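Local atomic coordinates of TRAS1 ORF2p (Bombyx mori, PDB entry 1WDU), a protein that probably nicks target DNA, through this N-terminal endonuclease domain, for insertion of the telomere-specific non-LTR retrotransposon TRAS1. Residues V108-T112 with R113-I117; F211-E214 with D215-D218. The protein carries 1 engineered substitution. All coordinates share one frame; numbering follows the deposited sequence.

Interaction 1: V108-T112 with R113-I117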
ATOM      1  N   VAL A 108       9.843   0.572   3.778  1.00 33.20           N
ATOM      2  CA  VAL A 108      10.923   1.287   3.120  1.00 36.88           C
ATOM      3  C   VAL A 108      10.799   2.786   3.308  1.00 37.91           C
ATOM      4  O   VAL A 108       9.713   3.345   3.145  1.00 38.62           O
ATOM      5  CB  VAL A 108      10.933   0.961   1.611  1.00 36.50           C
ATOM      6  CG1 VAL A 108      11.411   2.152   0.814  1.00 37.61           C
ATOM      7  CG2 VAL A 108      11.820  -0.248   1.358  1.00 35.89           C
ATOM      8  N   GLY A 109      11.914   3.430   3.652  1.00 37.93           N
ATOM      9  CA  GLY A 109      11.910   4.870   3.818  1.00 35.33           C
ATOM     10  C   GLY A 109      12.380   5.563   2.544  1.00 35.39           C
ATOM     11  O   GLY A 109      13.193   5.012   1.799  1.00 33.52           O
ATOM     12  N   ILE A 110      11.830   6.746   2.271  1.00 34.87           N
ATOM     13  CA  ILE A 110      12.225   7.553   1.117  1.00 36.33           C
ATOM     14  C   ILE A 110      12.587   8.917   1.691  1.00 39.60           C
ATOM     15  O   ILE A 110      11.949   9.401   2.633  1.00 39.76           O
ATOM     16  CB  ILE A 110      11.097   7.732   0.064  1.00 34.46           C
ATOM     17  CG1 ILE A 110       9.814   8.231   0.731  1.00 32.74           C
ATOM     18  CG2 ILE A 110      10.873   6.424  -0.701  1.00 34.79           C
ATOM     19  CD1 ILE A 110       8.677   8.434  -0.260  1.00 29.84           C
ATOM     20  N   ARG A 111      13.603   9.546   1.121  1.00 42.67           N
ATOM     21  CA  ARG A 111      14.061  10.822   1.637  1.00 46.19           C
ATOM     22  C   ARG A 111      14.387  11.835   0.550  1.00 46.76           C
ATOM     23  O   ARG A 111      14.903  11.480  -0.508  1.00 46.91           O
ATOM     24  CB  ARG A 111      15.293  10.564   2.513  1.00 48.77           C
ATOM     25  CG  ARG A 111      16.000  11.791   3.042  1.00 54.91           C
ATOM     26  CD  ARG A 111      17.372  11.394   3.570  1.00 60.24           C
ATOM     27  NE  ARG A 111      18.228  12.546   3.844  1.00 65.51           N
ATOM     28  CZ  ARG A 111      18.070  13.376   4.872  1.00 68.08           C
ATOM     29  NH1 ARG A 111      17.082  13.184   5.739  1.00 68.62           N
ATOM     30  NH2 ARG A 111      18.902  14.400   5.033  1.00 69.52           N
ATOM     31  N   THR A 112      14.058  13.094   0.825  1.00 48.86           N
ATOM     32  CA  THR A 112      14.331  14.224  -0.066  1.00 50.55           C
ATOM     33  C   THR A 112      14.626  15.411   0.855  1.00 52.38           C
ATOM     34  O   THR A 112      14.490  15.296   2.076  1.00 51.24           O
ATOM     35  CB  THR A 112      13.115  14.591  -0.959  1.00 50.23           C
ATOM     36  OG1 THR A 112      12.017  15.008  -0.139  1.00 49.47           O
ATOM     37  CG2 THR A 112      12.691  13.405  -1.805  1.00 49.95           C
ATOM     38  N   ARG A 113      15.034  16.543   0.282  1.00 54.83           N
ATOM     39  CA  ARG A 113      15.324  17.735   1.088  1.00 56.69           C
ATOM     40  C   ARG A 113      14.091  18.103   1.907  1.00 56.04           C
ATOM     41  O   ARG A 113      14.187  18.481   3.076  1.00 55.81           O
ATOM     42  CB  ARG A 113      15.684  18.934   0.196  1.00 59.19           C
ATOM     43  CG  ARG A 113      17.176  19.177  -0.047  1.00 61.86           C
ATOM     44  CD  ARG A 113      17.724  18.334  -1.188  1.00 65.03           C
ATOM     45  NE  ARG A 113      18.795  19.028  -1.906  1.00 67.20           N
ATOM     46  CZ  ARG A 113      19.389  18.560  -3.002  1.00 67.38           C
ATOM     47  NH1 ARG A 113      19.022  17.389  -3.509  1.00 67.22           N
ATOM     48  NH2 ARG A 113      20.338  19.272  -3.601  1.00 66.32           N
ATOM     49  N   ALA A 114      12.933  17.974   1.267  1.00 54.82           N
ATOM     50  CA  ALA A 114      11.644  18.299   1.865  1.00 53.70           C
ATOM     51  C   ALA A 114      11.227  17.447   3.064  1.00 53.73           C
ATOM     52  O   ALA A 114      10.624  17.961   4.007  1.00 54.25           O
ATOM     53  CB  ALA A 114      10.568  18.232   0.792  1.00 51.94           C
ATOM     54  N   TRP A 115      11.530  16.153   3.029  1.00 52.94           N
ATOM     55  CA  TRP A 115      11.141  15.265   4.119  1.00 52.63           C
ATOM     56  C   TRP A 115      11.697  13.852   4.018  1.00 51.14           C
ATOM     57  O   TRP A 115      12.439  13.523   3.099  1.00 51.83           O
ATOM     58  CB  TRP A 115       9.609  15.185   4.200  1.00 54.79           C
ATOM     59  CG  TRP A 115       8.895  15.113   2.859  1.00 56.84           C
ATOM     60  CD1 TRP A 115       7.926  15.965   2.411  1.00 57.68           C
ATOM     61  CD2 TRP A 115       9.078  14.134   1.817  1.00 58.54           C
ATOM     62  NE1 TRP A 115       7.493  15.583   1.163  1.00 59.12           N
ATOM     63  CE2 TRP A 115       8.183  14.464   0.774  1.00 59.24           C
ATOM     64  CE3 TRP A 115       9.908  13.013   1.665  1.00 58.47           C
ATOM     65  CZ2 TRP A 115       8.095  13.713  -0.410  1.00 59.31           C
ATOM     66  CZ3 TRP A 115       9.819  12.264   0.487  1.00 58.11           C
ATOM     67  CH2 TRP A 115       8.918  12.620  -0.533  1.00 58.56           C
ATOM     68  N   GLU A 116      11.331  13.025   4.992  1.00 50.12           N
ATOM     69  CA  GLU A 116      11.732  11.624   5.021  1.00 49.02           C
ATOM     70  C   GLU A 116      10.476  10.858   5.420  1.00 46.31           C
ATOM     71  O   GLU A 116       9.941  11.059   6.511  1.00 44.86           O
ATOM     72  CB  GLU A 116      12.841  11.380   6.039  1.00 51.03           C
ATOM     73  CG  GLU A 116      13.518  10.027   5.855  1.00 56.53           C
ATOM     74  CD  GLU A 116      14.722   9.841   6.757  1.00 59.12           C
ATOM     75  OE1 GLU A 116      15.483  10.820   6.929  1.00 61.58           O
ATOM     76  OE2 GLU A 116      14.914   8.721   7.282  1.00 59.27           O
ATOM     77  N   ILE A 117      10.011   9.985   4.530  1.00 42.84           N
ATOM     78  CA  ILE A 117       8.795   9.220   4.770  1.00 38.67           C
ATOM     79  C   ILE A 117       8.982   7.703   4.797  1.00 37.38           C
ATOM     80  O   ILE A 117       9.612   7.124   3.911  1.00 36.17           O
ATOM     81  CB  ILE A 117       7.735   9.579   3.694  1.00 38.03           C
ATOM     82  CG1 ILE A 117       7.415  11.073   3.774  1.00 35.80           C
ATOM     83  CG2 ILE A 117       6.475   8.742   3.879  1.00 38.69           C
ATOM     84  CD1 ILE A 117       6.399  11.541   2.771  1.00 38.35           C
TER
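Thr-112 lies against one face of the Trp-115 indole, its OG1 3.4 Å from CE3 and displaced toward the rim of the ring system. CG2 of the threonine follows on the six-membered ring, reaching CZ3 at 3.8 Å. A chi1 of 41° sets CG of Trp-115 between its own backbone N and carbonyl carbon, which folds the ring back over the preceding residues, and the CB of Ala-114 shares the threonine's face. Ile-117 CD1 sits over the centre of the opposite face, leaving the indole clasped from both sides. Further along, CG1 of Ile-110 meets CZ3 obliquely and packs at 3.9 Å against CB of Ile-117, the two isoleucines running side by side.

These residues form the tip of the beta hairpin made by strands 105-111 and 116-123, in a domain of the DNase I-like alpha/beta sandwich type. Ile-110 and Ile-117 are an antiparallel hydrogen-bonded pair, exchanging two N-H...O bonds of 2.8 Å between N of each and O of the other. Thr-112 N gives a straight bond to Trp-115 O, whereas the return bond from Trp-115 N to Thr-112 O is weak, as is its bond to Thr-112 OG1. Arg-113 and Ala-114 are the two central residues of the beta turn. The indole NE1 donates to the backbone O of Arg-242, and Tyr-20 meets the ring edge to face.

On the other face of the hairpin, the non-hydrogen-bonded pair Arg-111 and Glu-116 forms a salt bridge, NH1 to OE1 at 3.1 Å. OE1 is met on its anti side, somewhat out of the carboxylate plane; the guanidinium and carboxylate planes stand 87° apart and the N-H...O angle is 137°.

Interaction 2: F211-E214 with D215-D218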
ATOM      1  N   PHE A 211      -3.636   4.312   4.835  1.00 30.57           N
ATOM      2  CA  PHE A 211      -3.732   5.161   6.010  1.00 30.47           C
ATOM      3  C   PHE A 211      -2.375   5.721   6.382  1.00 31.45           C
ATOM      4  O   PHE A 211      -1.341   5.176   5.993  1.00 32.69           O
ATOM      5  CB  PHE A 211      -4.374   4.388   7.178  1.00 30.72           C
ATOM      6  CG  PHE A 211      -3.797   3.015   7.412  1.00 28.34           C
ATOM      7  CD1 PHE A 211      -2.731   2.829   8.281  1.00 28.36           C
ATOM      8  CD2 PHE A 211      -4.372   1.898   6.823  1.00 29.32           C
ATOM      9  CE1 PHE A 211      -2.248   1.548   8.573  1.00 27.36           C
ATOM     10  CE2 PHE A 211      -3.890   0.606   7.110  1.00 29.27           C
ATOM     11  CZ  PHE A 211      -2.830   0.440   7.986  1.00 26.78           C
ATOM     12  N   CYS A 212      -2.378   6.817   7.128  1.00 33.34           N
ATOM     13  CA  CYS A 212      -1.133   7.476   7.496  1.00 36.70           C
ATOM     14  C   CYS A 212      -1.216   8.204   8.821  1.00 38.18           C
ATOM     15  O   CYS A 212      -2.297   8.431   9.353  1.00 39.41           O
ATOM     16  CB  CYS A 212      -0.780   8.506   6.424  1.00 36.98           C
ATOM     17  SG  CYS A 212      -2.077   9.780   6.232  1.00 37.33           S
ATOM     18  N   THR A 213      -0.054   8.585   9.338  1.00 40.27           N
ATOM     19  CA  THR A 213       0.021   9.342  10.579  1.00 42.37           C
ATOM     20  C   THR A 213      -0.648  10.692  10.304  1.00 44.75           C
ATOM     21  O   THR A 213      -0.760  11.106   9.150  1.00 46.20           O
ATOM     22  CB  THR A 213       1.480   9.577  10.982  1.00 40.40           C
ATOM     23  OG1 THR A 213       2.221  10.003   9.831  1.00 40.52           O
ATOM     24  CG2 THR A 213       2.092   8.306  11.539  1.00 39.27           C
ATOM     25  N   GLU A 214      -1.090  11.372  11.358  1.00 47.38           N
ATOM     26  CA  GLU A 214      -1.768  12.665  11.222  1.00 49.33           C
ATOM     27  C   GLU A 214      -0.987  13.685  10.391  1.00 47.98           C
ATOM     28  O   GLU A 214      -1.544  14.324   9.496  1.00 47.68           O
ATOM     29  CB  GLU A 214      -2.061  13.239  12.618  1.00 52.37           C
ATOM     30  CG  GLU A 214      -2.680  14.638  12.648  1.00 57.78           C
ATOM     31  CD  GLU A 214      -4.113  14.670  12.142  1.00 61.46           C
ATOM     32  OE1 GLU A 214      -4.937  13.869  12.638  1.00 64.07           O
ATOM     33  OE2 GLU A 214      -4.418  15.501  11.257  1.00 62.84           O
ATOM     34  N   ASP A 215       0.302  13.825  10.685  1.00 48.21           N
ATOM     35  CA  ASP A 215       1.167  14.775   9.990  1.00 48.84           C
ATOM     36  C   ASP A 215       1.223  14.606   8.471  1.00 48.93           C
ATOM     37  O   ASP A 215       1.602  15.531   7.762  1.00 49.58           O
ATOM     38  CB  ASP A 215       2.588  14.701  10.567  1.00 50.78           C
ATOM     39  CG  ASP A 215       3.346  13.449  10.121  1.00 52.43           C
ATOM     40  OD1 ASP A 215       3.952  13.472   9.026  1.00 54.28           O
ATOM     41  OD2 ASP A 215       3.332  12.444  10.860  1.00 49.98           O
ATOM     42  N   MET A 216       0.850  13.435   7.966  1.00 49.96           N
ATOM     43  CA  MET A 216       0.886  13.206   6.524  1.00 49.48           C
ATOM     44  C   MET A 216      -0.266  13.884   5.812  1.00 49.77           C
ATOM     45  O   MET A 216      -0.146  14.260   4.644  1.00 50.54           O
ATOM     46  CB  MET A 216       0.912  11.712   6.213  1.00 48.32           C
ATOM     47  CG  MET A 216       2.260  11.082   6.512  1.00 47.34           C
ATOM     48  SD  MET A 216       3.603  12.051   5.779  1.00 47.84           S
ATOM     49  CE  MET A 216       3.204  11.888   4.020  1.00 47.16           C
ATOM     50  N   LEU A 217      -1.391  14.026   6.501  1.00 50.35           N
ATOM     51  CA  LEU A 217      -2.516  14.736   5.910  1.00 51.50           C
ATOM     52  C   LEU A 217      -1.926  16.134   5.730  1.00 52.04           C
ATOM     53  O   LEU A 217      -1.241  16.623   6.627  1.00 53.42           O
ATOM     54  CB  LEU A 217      -3.692  14.775   6.887  1.00 50.46           C
ATOM     55  CG  LEU A 217      -4.636  13.572   6.952  1.00 49.37           C
ATOM     56  CD1 LEU A 217      -3.858  12.286   7.017  1.00 49.24           C
ATOM     57  CD2 LEU A 217      -5.535  13.712   8.171  1.00 49.52           C
ATOM     58  N   ASP A 218      -2.173  16.754   4.580  1.00 52.67           N
ATOM     59  CA  ASP A 218      -1.651  18.090   4.236  1.00 54.20           C
ATOM     60  C   ASP A 218      -0.519  17.927   3.229  1.00 53.73           C
ATOM     61  O   ASP A 218      -0.088  18.894   2.595  1.00 53.24           O
ATOM     62  CB  ASP A 218      -1.109  18.854   5.458  1.00 56.40           C
ATOM     63  CG  ASP A 218      -2.207  19.498   6.288  1.00 58.27           C
ATOM     64  OD1 ASP A 218      -1.870  20.267   7.215  1.00 58.03           O
ATOM     65  OD2 ASP A 218      -3.400  19.240   6.016  1.00 59.14           O
TER
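Asp-215 and Thr-213 lie side by side at the start of a single 3-10 turn that follows strand 204-212, and the hydroxyl OG1 of the threonine donates to carboxylate OD2 at 2.9 Å. A chi1 of 75° puts the Asp-215 carboxylate between its backbone N and carbonyl carbon, close enough for the hydroxyl to approach from above the carboxylate plane, about 50° out of it. The same OD2 receives the backbone N-H of Arg-148, and OG1 receives that of Leu-149, which ties the turn to the beginning of the neighbouring strand 149-154. Replacing Asp-215 by an alanine removes the carboxylate and would probably leave the Thr-213 hydroxyl and the Arg-148 N-H each without this acceptor.

Met-216 comes next. Its N bonds to Thr-213 O at 3.1 Å, closing the first i to i+3 step of the turn, while its CB packs against SG of Cys-212 at 3.6 Å. CG passes obliquely by Thr-213 OG1 before the chain bends at both later torsions and carries the sulfur away from 211-214.

Leu-217 repeats the step: its N meets Glu-214 O at 3.0 Å, the N-H coming in above the carbonyl plane with a bent angle of 139°. Its side chain crosses that of Glu-214 at about a right angle, and CD2 lies 3.7 Å from OE2. The other methyl, CD1, turns toward the buried Cys-212 and lies against its SG, the modelled 3.2 Å between CD1 and SG being doubtfully short.

How the interactions relate
Interactions 1 and 2 follow one another along the chain, and their centres are about 14 Å apart, yet they meet directly: Ile-117 CD1 packs on Met-216 CE at 3.4 Å. Thus the methyl that covers one face of the Trp-115 indole in 113-117 also touches the terminal methyl of Met-216, whose side chain projects from the turn in 215-218. Both reach the same mixed sheet, in which strand 149-154 lies between strands 116-123 and 204-212. Trp-115 and Ile-117 also touch Ile-241 of strand 237-241, part of the other sheet, so interaction 1 reaches across the sandwich, whereas interaction 2 holds to strand 149-154 through Arg-148 and Leu-149.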